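Local coordinates for elongation factor 1-beta (Pyrococcus horikoshii OT-3, PDB 7CSL), which probably promotes the exchange of GDP for GTP on elongation factor 1-alpha, regenerating the GTP form that joins aminoacyl-tRNA in the ternary complex, at residues 38-43 with 54-59; 22-27 with 75-80. All coordinates share one frame; numbering follows the deposited sequence.

Interaction 1: 38-43 with 54-59; sequences LAKVER and KFYVLG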
loop_
_atom_site.group_PDB
_atom_site.type_symbol
_atom_site.label_atom_id
_atom_site.label_comp_id
_atom_site.label_asym_id
_atom_site.label_seq_id
_atom_site.Cartn_x
_atom_site.Cartn_y
_atom_site.Cartn_z
ATOM N N LEU C 38 -8.001 -11.922 15.983
ATOM C CA LEU C 38 -8.802 -11.965 14.776
ATOM C C LEU C 38 -10.052 -11.144 14.979
ATOM O O LEU C 38 -10.831 -11.436 15.869
ATOM C CB LEU C 38 -9.185 -13.421 14.470
ATOM C CG LEU C 38 -9.996 -13.666 13.213
ATOM C CD1 LEU C 38 -9.215 -13.315 11.954
ATOM C CD2 LEU C 38 -10.390 -15.121 13.129
ATOM N N ALA C 39 -10.240 -10.111 14.166
ATOM C CA ALA C 39 -11.416 -9.246 14.317
ATOM C C ALA C 39 -12.631 -9.853 13.638
ATOM O O ALA C 39 -13.697 -9.803 14.194
ATOM C CB ALA C 39 -11.150 -7.815 13.802
ATOM N N LYS C 40 -12.438 -10.448 12.459
ATOM C CA LYS C 40 -13.504 -11.053 11.685
ATOM C C LYS C 40 -12.989 -11.742 10.422
ATOM O O LYS C 40 -11.878 -11.502 9.950
ATOM C CB LYS C 40 -14.560 -10.029 11.246
ATOM C CG LYS C 40 -14.043 -8.936 10.333
ATOM C CD LYS C 40 -15.207 -8.066 9.915
ATOM C CE LYS C 40 -14.757 -7.066 8.874
ATOM N NZ LYS C 40 -15.872 -6.134 8.607
ATOM N N VAL C 41 -13.837 -12.588 9.869
ATOM C CA VAL C 41 -13.561 -13.228 8.596
ATOM C C VAL C 41 -14.710 -12.856 7.675
ATOM O O VAL C 41 -15.856 -13.027 8.057
ATOM C CB VAL C 41 -13.469 -14.758 8.741
ATOM C CG1 VAL C 41 -12.914 -15.364 7.463
ATOM C CG2 VAL C 41 -12.560 -15.122 9.902
ATOM N N GLU C 42 -14.393 -12.346 6.490
ATOM C CA GLU C 42 -15.388 -12.080 5.489
ATOM C C GLU C 42 -15.148 -12.981 4.294
ATOM O O GLU C 42 -14.019 -13.376 4.024
ATOM C CB GLU C 42 -15.337 -10.632 5.062
ATOM C CG GLU C 42 -15.469 -9.707 6.244
ATOM C CD GLU C 42 -15.975 -8.359 5.853
ATOM O OE1 GLU C 42 -15.363 -7.739 4.961
ATOM O OE2 GLU C 42 -16.962 -7.928 6.470
ATOM N N ARG C 43 -16.225 -13.273 3.573
ATOM C CA ARG C 43 -16.143 -14.017 2.321
ATOM C C ARG C 43 -16.348 -13.062 1.175
ATOM O O ARG C 43 -17.241 -12.200 1.222
ATOM C CB ARG C 43 -17.163 -15.146 2.305
ATOM C CG ARG C 43 -17.009 -16.016 3.517
ATOM C CD ARG C 43 -17.637 -17.372 3.346
ATOM N NE ARG C 43 -17.300 -18.211 4.482
ATOM C CZ ARG C 43 -17.829 -19.411 4.737
ATOM N NH1 ARG C 43 -18.735 -19.952 3.930
ATOM N NH2 ARG C 43 -17.435 -20.081 5.823
ATOM N N LYS C 54 -11.330 -13.520 3.686
ATOM C CA LYS C 54 -10.547 -12.355 4.122
ATOM C C LYS C 54 -10.536 -12.252 5.645
ATOM O O LYS C 54 -11.534 -11.964 6.270
ATOM C CB LYS C 54 -11.085 -11.098 3.452
ATOM C CG LYS C 54 -10.618 -10.994 2.003
ATOM C CD LYS C 54 -11.449 -9.993 1.209
ATOM C CE LYS C 54 -11.298 -8.553 1.664
ATOM N NZ LYS C 54 -12.390 -8.102 2.574
ATOM N N PHE C 55 -9.382 -12.584 6.215
ATOM C CA PHE C 55 -9.105 -12.564 7.632
ATOM C C PHE C 55 -8.567 -11.205 8.089
ATOM O O PHE C 55 -7.518 -10.775 7.649
ATOM C CB PHE C 55 -8.068 -13.644 7.962
ATOM C CG PHE C 55 -8.618 -15.053 7.894
ATOM C CD1 PHE C 55 -8.859 -15.659 6.679
ATOM C CD2 PHE C 55 -8.894 -15.768 9.057
ATOM C CE1 PHE C 55 -9.356 -16.952 6.631
ATOM C CE2 PHE C 55 -9.391 -17.053 9.017
ATOM C CZ PHE C 55 -9.642 -17.634 7.815
ATOM N N TYR C 56 -9.286 -10.564 8.994
ATOM C CA TYR C 56 -8.876 -9.295 9.603
ATOM C C TYR C 56 -8.041 -9.647 10.831
ATOM O O TYR C 56 -8.553 -9.760 11.949
ATOM C CB TYR C 56 -10.092 -8.444 9.901
ATOM C CG TYR C 56 -10.738 -7.974 8.630
ATOM C CD1 TYR C 56 -11.391 -8.880 7.774
ATOM C CD2 TYR C 56 -10.659 -6.653 8.237
ATOM C CE1 TYR C 56 -11.934 -8.475 6.566
ATOM C CE2 TYR C 56 -11.235 -6.222 7.031
ATOM C CZ TYR C 56 -11.874 -7.143 6.198
ATOM O OH TYR C 56 -12.453 -6.756 4.987
ATOM N N VAL C 57 -6.751 -9.844 10.600
ATOM C CA VAL C 57 -5.831 -10.254 11.670
ATOM C C VAL C 57 -5.410 -9.020 12.476
ATOM O O VAL C 57 -4.983 -8.045 11.890
ATOM C CB VAL C 57 -4.599 -10.968 11.098
ATOM C CG1 VAL C 57 -3.701 -11.553 12.195
ATOM C CG2 VAL C 57 -5.024 -12.133 10.179
ATOM N N LEU C 58 -5.475 -9.129 13.815
ATOM C CA LEU C 58 -5.026 -8.119 14.742
ATOM C C LEU C 58 -3.593 -8.385 15.168
ATOM O O LEU C 58 -3.194 -9.524 15.506
ATOM C CB LEU C 58 -5.925 -8.074 15.989
ATOM C CG LEU C 58 -7.405 -7.928 15.664
ATOM C CD1 LEU C 58 -8.271 -8.095 16.891
ATOM C CD2 LEU C 58 -7.622 -6.582 14.955
ATOM N N GLY C 59 -2.813 -7.335 15.179
ATOM C CA GLY C 59 -1.417 -7.420 15.594
ATOM C C GLY C 59 -0.927 -6.131 16.228
ATOM O O GLY C 59 -1.728 -5.304 16.682
#
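A beta bulge at Ala39 and Lys40, facing Tyr56, marks this hairpin of strands 37-47 and 50-59, one side of the antiparallel sheet in a ferredoxin-like alpha-beta sandwich. Ala39 N donates to Tyr56 O at 2.8 Å, and Tyr56 N returns a 2.9 Å bond to Lys40 O. Two residues thus oppose one, and the Ala39 methyl lies near Tyr56 CB. Beyond the bulge the pairing is regular: Glu42 and Lys54 form a hydrogen-bonded pair, with Lys54 N to Glu42 O at 2.7 Å.

On the face with Lys40, Glu42 and Tyr56, the lysine runs over the phenol. Its CG sits between backbone N and carbonyl carbon (chi1 62°), and from there the extended chain places CE 3.8 Å from the Tyr56 ring centroid, almost on the normal; NZ lies farther out over the same face, a cation-pi contact. That ammonium also reaches Glu42 OE2 at 3.0 Å, from above the carboxylate plane. The bent Lys54 chain brings its NZ to Tyr56 OH at 2.8 Å, while its salt bridge to Glu42 OE1 is long, 3.8 Å. A leucine in place of Tyr56 would probably leave Lys54 NZ without its hydroxyl acceptor and Lys40 without the flat surface beneath its chain. A chain of another protein in the assembly packs on Ala39, Lys40, Tyr56 and Leu58.

The opposite face, carrying Leu38, Val41 and Phe55, is apolar and turned to the helices, where Phe55 meets Leu28 and the ring of Phe74. Leu38 CD1 touches the Phe55 ring at its edge near CD2, and Val41 CG1 stands over the centre of one face, 3.9 Å from the centroid.

Interaction 2: 22-27 with 75-80; sequences DELEEK and EEVENV
A type II beta turn, Val77 to Val80, leads from helix 67-75 into edge strand 80-90 and packs against Leu24 and Lys27 of helix 21-29. The two helices lie on one side of the sheet in this ferredoxin-like fold, and the turn leans on the first of them. Asn79 takes the third position of the turn with a positive phi (76°), and the closing bond from Val80 N to Val77 O is weak.

Leu24 is the apolar wedge. With CG anti to the backbone N (chi1 174°), it sends CD1 into the turn, 3.5 Å from Glu78 O and 3.7 Å from Val80 CG2; the Leu24 and Val80 side chains meet at about a right angle. The same methyl lies 4.0 Å from Val77 CG1, which also touches Lys27 CB at 3.7 Å, one helical turn on. Val77 and Val80 extend this apolar patch to Leu28.

The solvent side is polar and bridged by one water. The water accepts from Lys27 NZ at 2.7 Å and donates to Glu23 OE1 at 3.0 Å and to Glu78 OE1 at 2.6 Å, joining helix and turn through three bonds. Lys27 NZ and Glu78 OE2 remain 4.1 Å apart, beyond a salt bridge, and the side chains cross obliquely.

Direct contact between the segments is largely that of methyl groups, with one methyl against a backbone carbonyl, while their charged groups meet through water; the lysine charge is likely to ease the approach of the two carboxylates that share that water.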
loop_
_atom_site.group_PDB
_atom_site.type_symbol
_atom_site.label_atom_id
_atom_site.label_comp_id
_atom_site.label_asym_id
_atom_site.label_seq_id
_atom_site.Cartn_x
_atom_site.Cartn_y
_atom_site.Cartn_z
ATOM N N ASP C 22 -16.497 -23.376 5.253
ATOM C CA ASP C 22 -16.726 -23.435 6.721
ATOM C C ASP C 22 -15.625 -24.269 7.417
ATOM O O ASP C 22 -15.110 -23.921 8.497
ATOM C CB ASP C 22 -18.132 -23.987 7.052
ATOM C CG ASP C 22 -19.275 -23.111 6.496
ATOM O OD1 ASP C 22 -19.149 -21.863 6.445
ATOM O OD2 ASP C 22 -20.305 -23.674 6.092
ATOM N N GLU C 23 -15.249 -25.358 6.768
ATOM C CA GLU C 23 -14.225 -26.258 7.263
ATOM C C GLU C 23 -12.860 -25.595 7.205
ATOM O O GLU C 23 -12.068 -25.724 8.142
ATOM C CB GLU C 23 -14.235 -27.522 6.412
ATOM C CG GLU C 23 -13.261 -28.610 6.814
ATOM C CD GLU C 23 -13.368 -29.822 5.892
ATOM O OE1 GLU C 23 -12.309 -30.310 5.447
ATOM O OE2 GLU C 23 -14.509 -30.260 5.590
ATOM N N LEU C 24 -12.608 -24.898 6.091
ATOM C CA LEU C 24 -11.351 -24.210 5.836
ATOM C C LEU C 24 -11.175 -23.022 6.801
ATOM O O LEU C 24 -10.119 -22.867 7.444
ATOM C CB LEU C 24 -11.259 -23.760 4.353
ATOM C CG LEU C 24 -10.046 -22.898 4.023
ATOM C CD1 LEU C 24 -8.774 -23.726 4.198
ATOM C CD2 LEU C 24 -10.102 -22.340 2.618
ATOM N N GLU C 25 -12.219 -22.225 6.960
ATOM C CA GLU C 25 -12.181 -21.133 7.944
ATOM C C GLU C 25 -11.774 -21.626 9.317
ATOM O O GLU C 25 -10.880 -21.062 9.938
ATOM C CB GLU C 25 -13.535 -20.462 8.038
ATOM C CG GLU C 25 -13.579 -19.218 8.921
ATOM C CD GLU C 25 -14.943 -18.577 8.898
ATOM O OE1 GLU C 25 -15.586 -18.660 7.830
ATOM O OE2 GLU C 25 -15.366 -18.001 9.932
ATOM N N GLU C 26 -12.436 -22.688 9.770
ATOM C CA GLU C 26 -12.189 -23.259 11.091
ATOM C C GLU C 26 -10.729 -23.684 11.260
ATOM O O GLU C 26 -10.184 -23.554 12.355
ATOM C CB GLU C 26 -13.134 -24.455 11.364
ATOM C CG GLU C 26 -13.262 -24.825 12.841
ATOM C CD GLU C 26 -13.668 -26.282 13.090
ATOM O OE1 GLU C 26 -14.783 -26.681 12.673
ATOM O OE2 GLU C 26 -12.874 -27.023 13.724
ATOM N N LYS C 27 -10.131 -24.235 10.196
ATOM C CA LYS C 27 -8.747 -24.731 10.225
ATOM C C LYS C 27 -7.746 -23.599 10.245
ATOM O O LYS C 27 -6.709 -23.648 10.942
ATOM C CB LYS C 27 -8.436 -25.632 9.009
ATOM C CG LYS C 27 -8.673 -27.124 9.257
ATOM C CD LYS C 27 -9.127 -27.871 8.009
ATOM C CE LYS C 27 -9.014 -29.392 8.152
ATOM N NZ LYS C 27 -7.819 -29.949 7.439
ATOM N N GLU C 75 -0.822 -20.801 4.338
ATOM C CA GLU C 75 -0.459 -21.524 3.122
ATOM C C GLU C 75 -0.146 -23.027 3.355
ATOM O O GLU C 75 -0.130 -23.821 2.410
ATOM C CB GLU C 75 0.666 -20.796 2.370
ATOM C CG GLU C 75 0.198 -19.502 1.648
ATOM C CD GLU C 75 1.235 -18.894 0.689
ATOM O OE1 GLU C 75 2.394 -19.342 0.722
ATOM O OE2 GLU C 75 0.902 -17.978 -0.123
ATOM N N GLU C 76 0.091 -23.424 4.603
ATOM C CA GLU C 76 0.314 -24.820 4.933
ATOM C C GLU C 76 -1.012 -25.581 5.077
ATOM O O GLU C 76 -1.020 -26.808 4.987
ATOM C CB GLU C 76 1.156 -24.947 6.215
ATOM C CG GLU C 76 2.619 -24.516 6.030
ATOM C CD GLU C 76 3.344 -24.087 7.317
ATOM O OE1 GLU C 76 2.762 -24.159 8.424
ATOM O OE2 GLU C 76 4.521 -23.660 7.219
ATOM N N VAL C 77 -2.126 -24.871 5.295
ATOM C CA VAL C 77 -3.412 -25.540 5.554
ATOM C C VAL C 77 -4.004 -26.145 4.280
ATOM O O VAL C 77 -3.863 -25.579 3.178
ATOM C CB VAL C 77 -4.421 -24.602 6.248
ATOM C CG1 VAL C 77 -5.786 -25.253 6.430
ATOM C CG2 VAL C 77 -3.891 -24.164 7.598
ATOM N N GLU C 78 -4.648 -27.308 4.450
ATOM C CA GLU C 78 -5.219 -28.099 3.350
ATOM C C GLU C 78 -6.291 -27.268 2.645
ATOM O O GLU C 78 -7.091 -26.607 3.308
ATOM C CB GLU C 78 -5.859 -29.369 3.924
ATOM C CG GLU C 78 -6.349 -30.401 2.926
ATOM C CD GLU C 78 -7.051 -31.550 3.640
ATOM O OE1 GLU C 78 -8.288 -31.695 3.497
ATOM O OE2 GLU C 78 -6.369 -32.273 4.404
ATOM N N ASN C 79 -6.256 -27.292 1.314
ATOM C CA ASN C 79 -7.188 -26.555 0.434
ATOM C C ASN C 79 -6.961 -25.036 0.285
ATOM O O ASN C 79 -7.828 -24.315 -0.187
ATOM C CB ASN C 79 -8.641 -26.839 0.803
ATOM C CG ASN C 79 -9.015 -28.294 0.639
ATOM O OD1 ASN C 79 -8.245 -29.098 0.111
ATOM N ND2 ASN C 79 -10.221 -28.630 1.060
ATOM N N VAL C 80 -5.785 -24.575 0.671
ATOM C CA VAL C 80 -5.373 -23.228 0.465
ATOM C C VAL C 80 -4.471 -23.151 -0.736
ATOM O O VAL C 80 -3.380 -23.695 -0.714
ATOM C CB VAL C 80 -4.592 -22.701 1.661
ATOM C CG1 VAL C 80 -4.044 -21.307 1.388
ATOM C CG2 VAL C 80 -5.472 -22.724 2.927
HETATM O O HOH W 1 -9.353 -30.145 5.245
#

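In the fold
Helix 21-29 ties the two contacts together. Their centres are 14 Å apart, yet Arg43, at the end of segment 38-43, reaches back to the helix of interaction 2: its NH2 lies 2.6 Å from Asp22 OD1 and 3.1 Å from Glu25 OE1, two salt bridges to one nitrogen. Packing accompanies them, with Val41 CB 3.9 Å from Glu25 OE2 and Phe55 CZ 4.2 Å from Glu25 O. Leu28 of this helix meets Phe55 of interaction 1 as well as Val77 and Val80 of interaction 2, so Leu28 joins the apolar sides of the two contacts. The chain of another protein touches the hairpin of interaction 1 but neither segment of interaction 2.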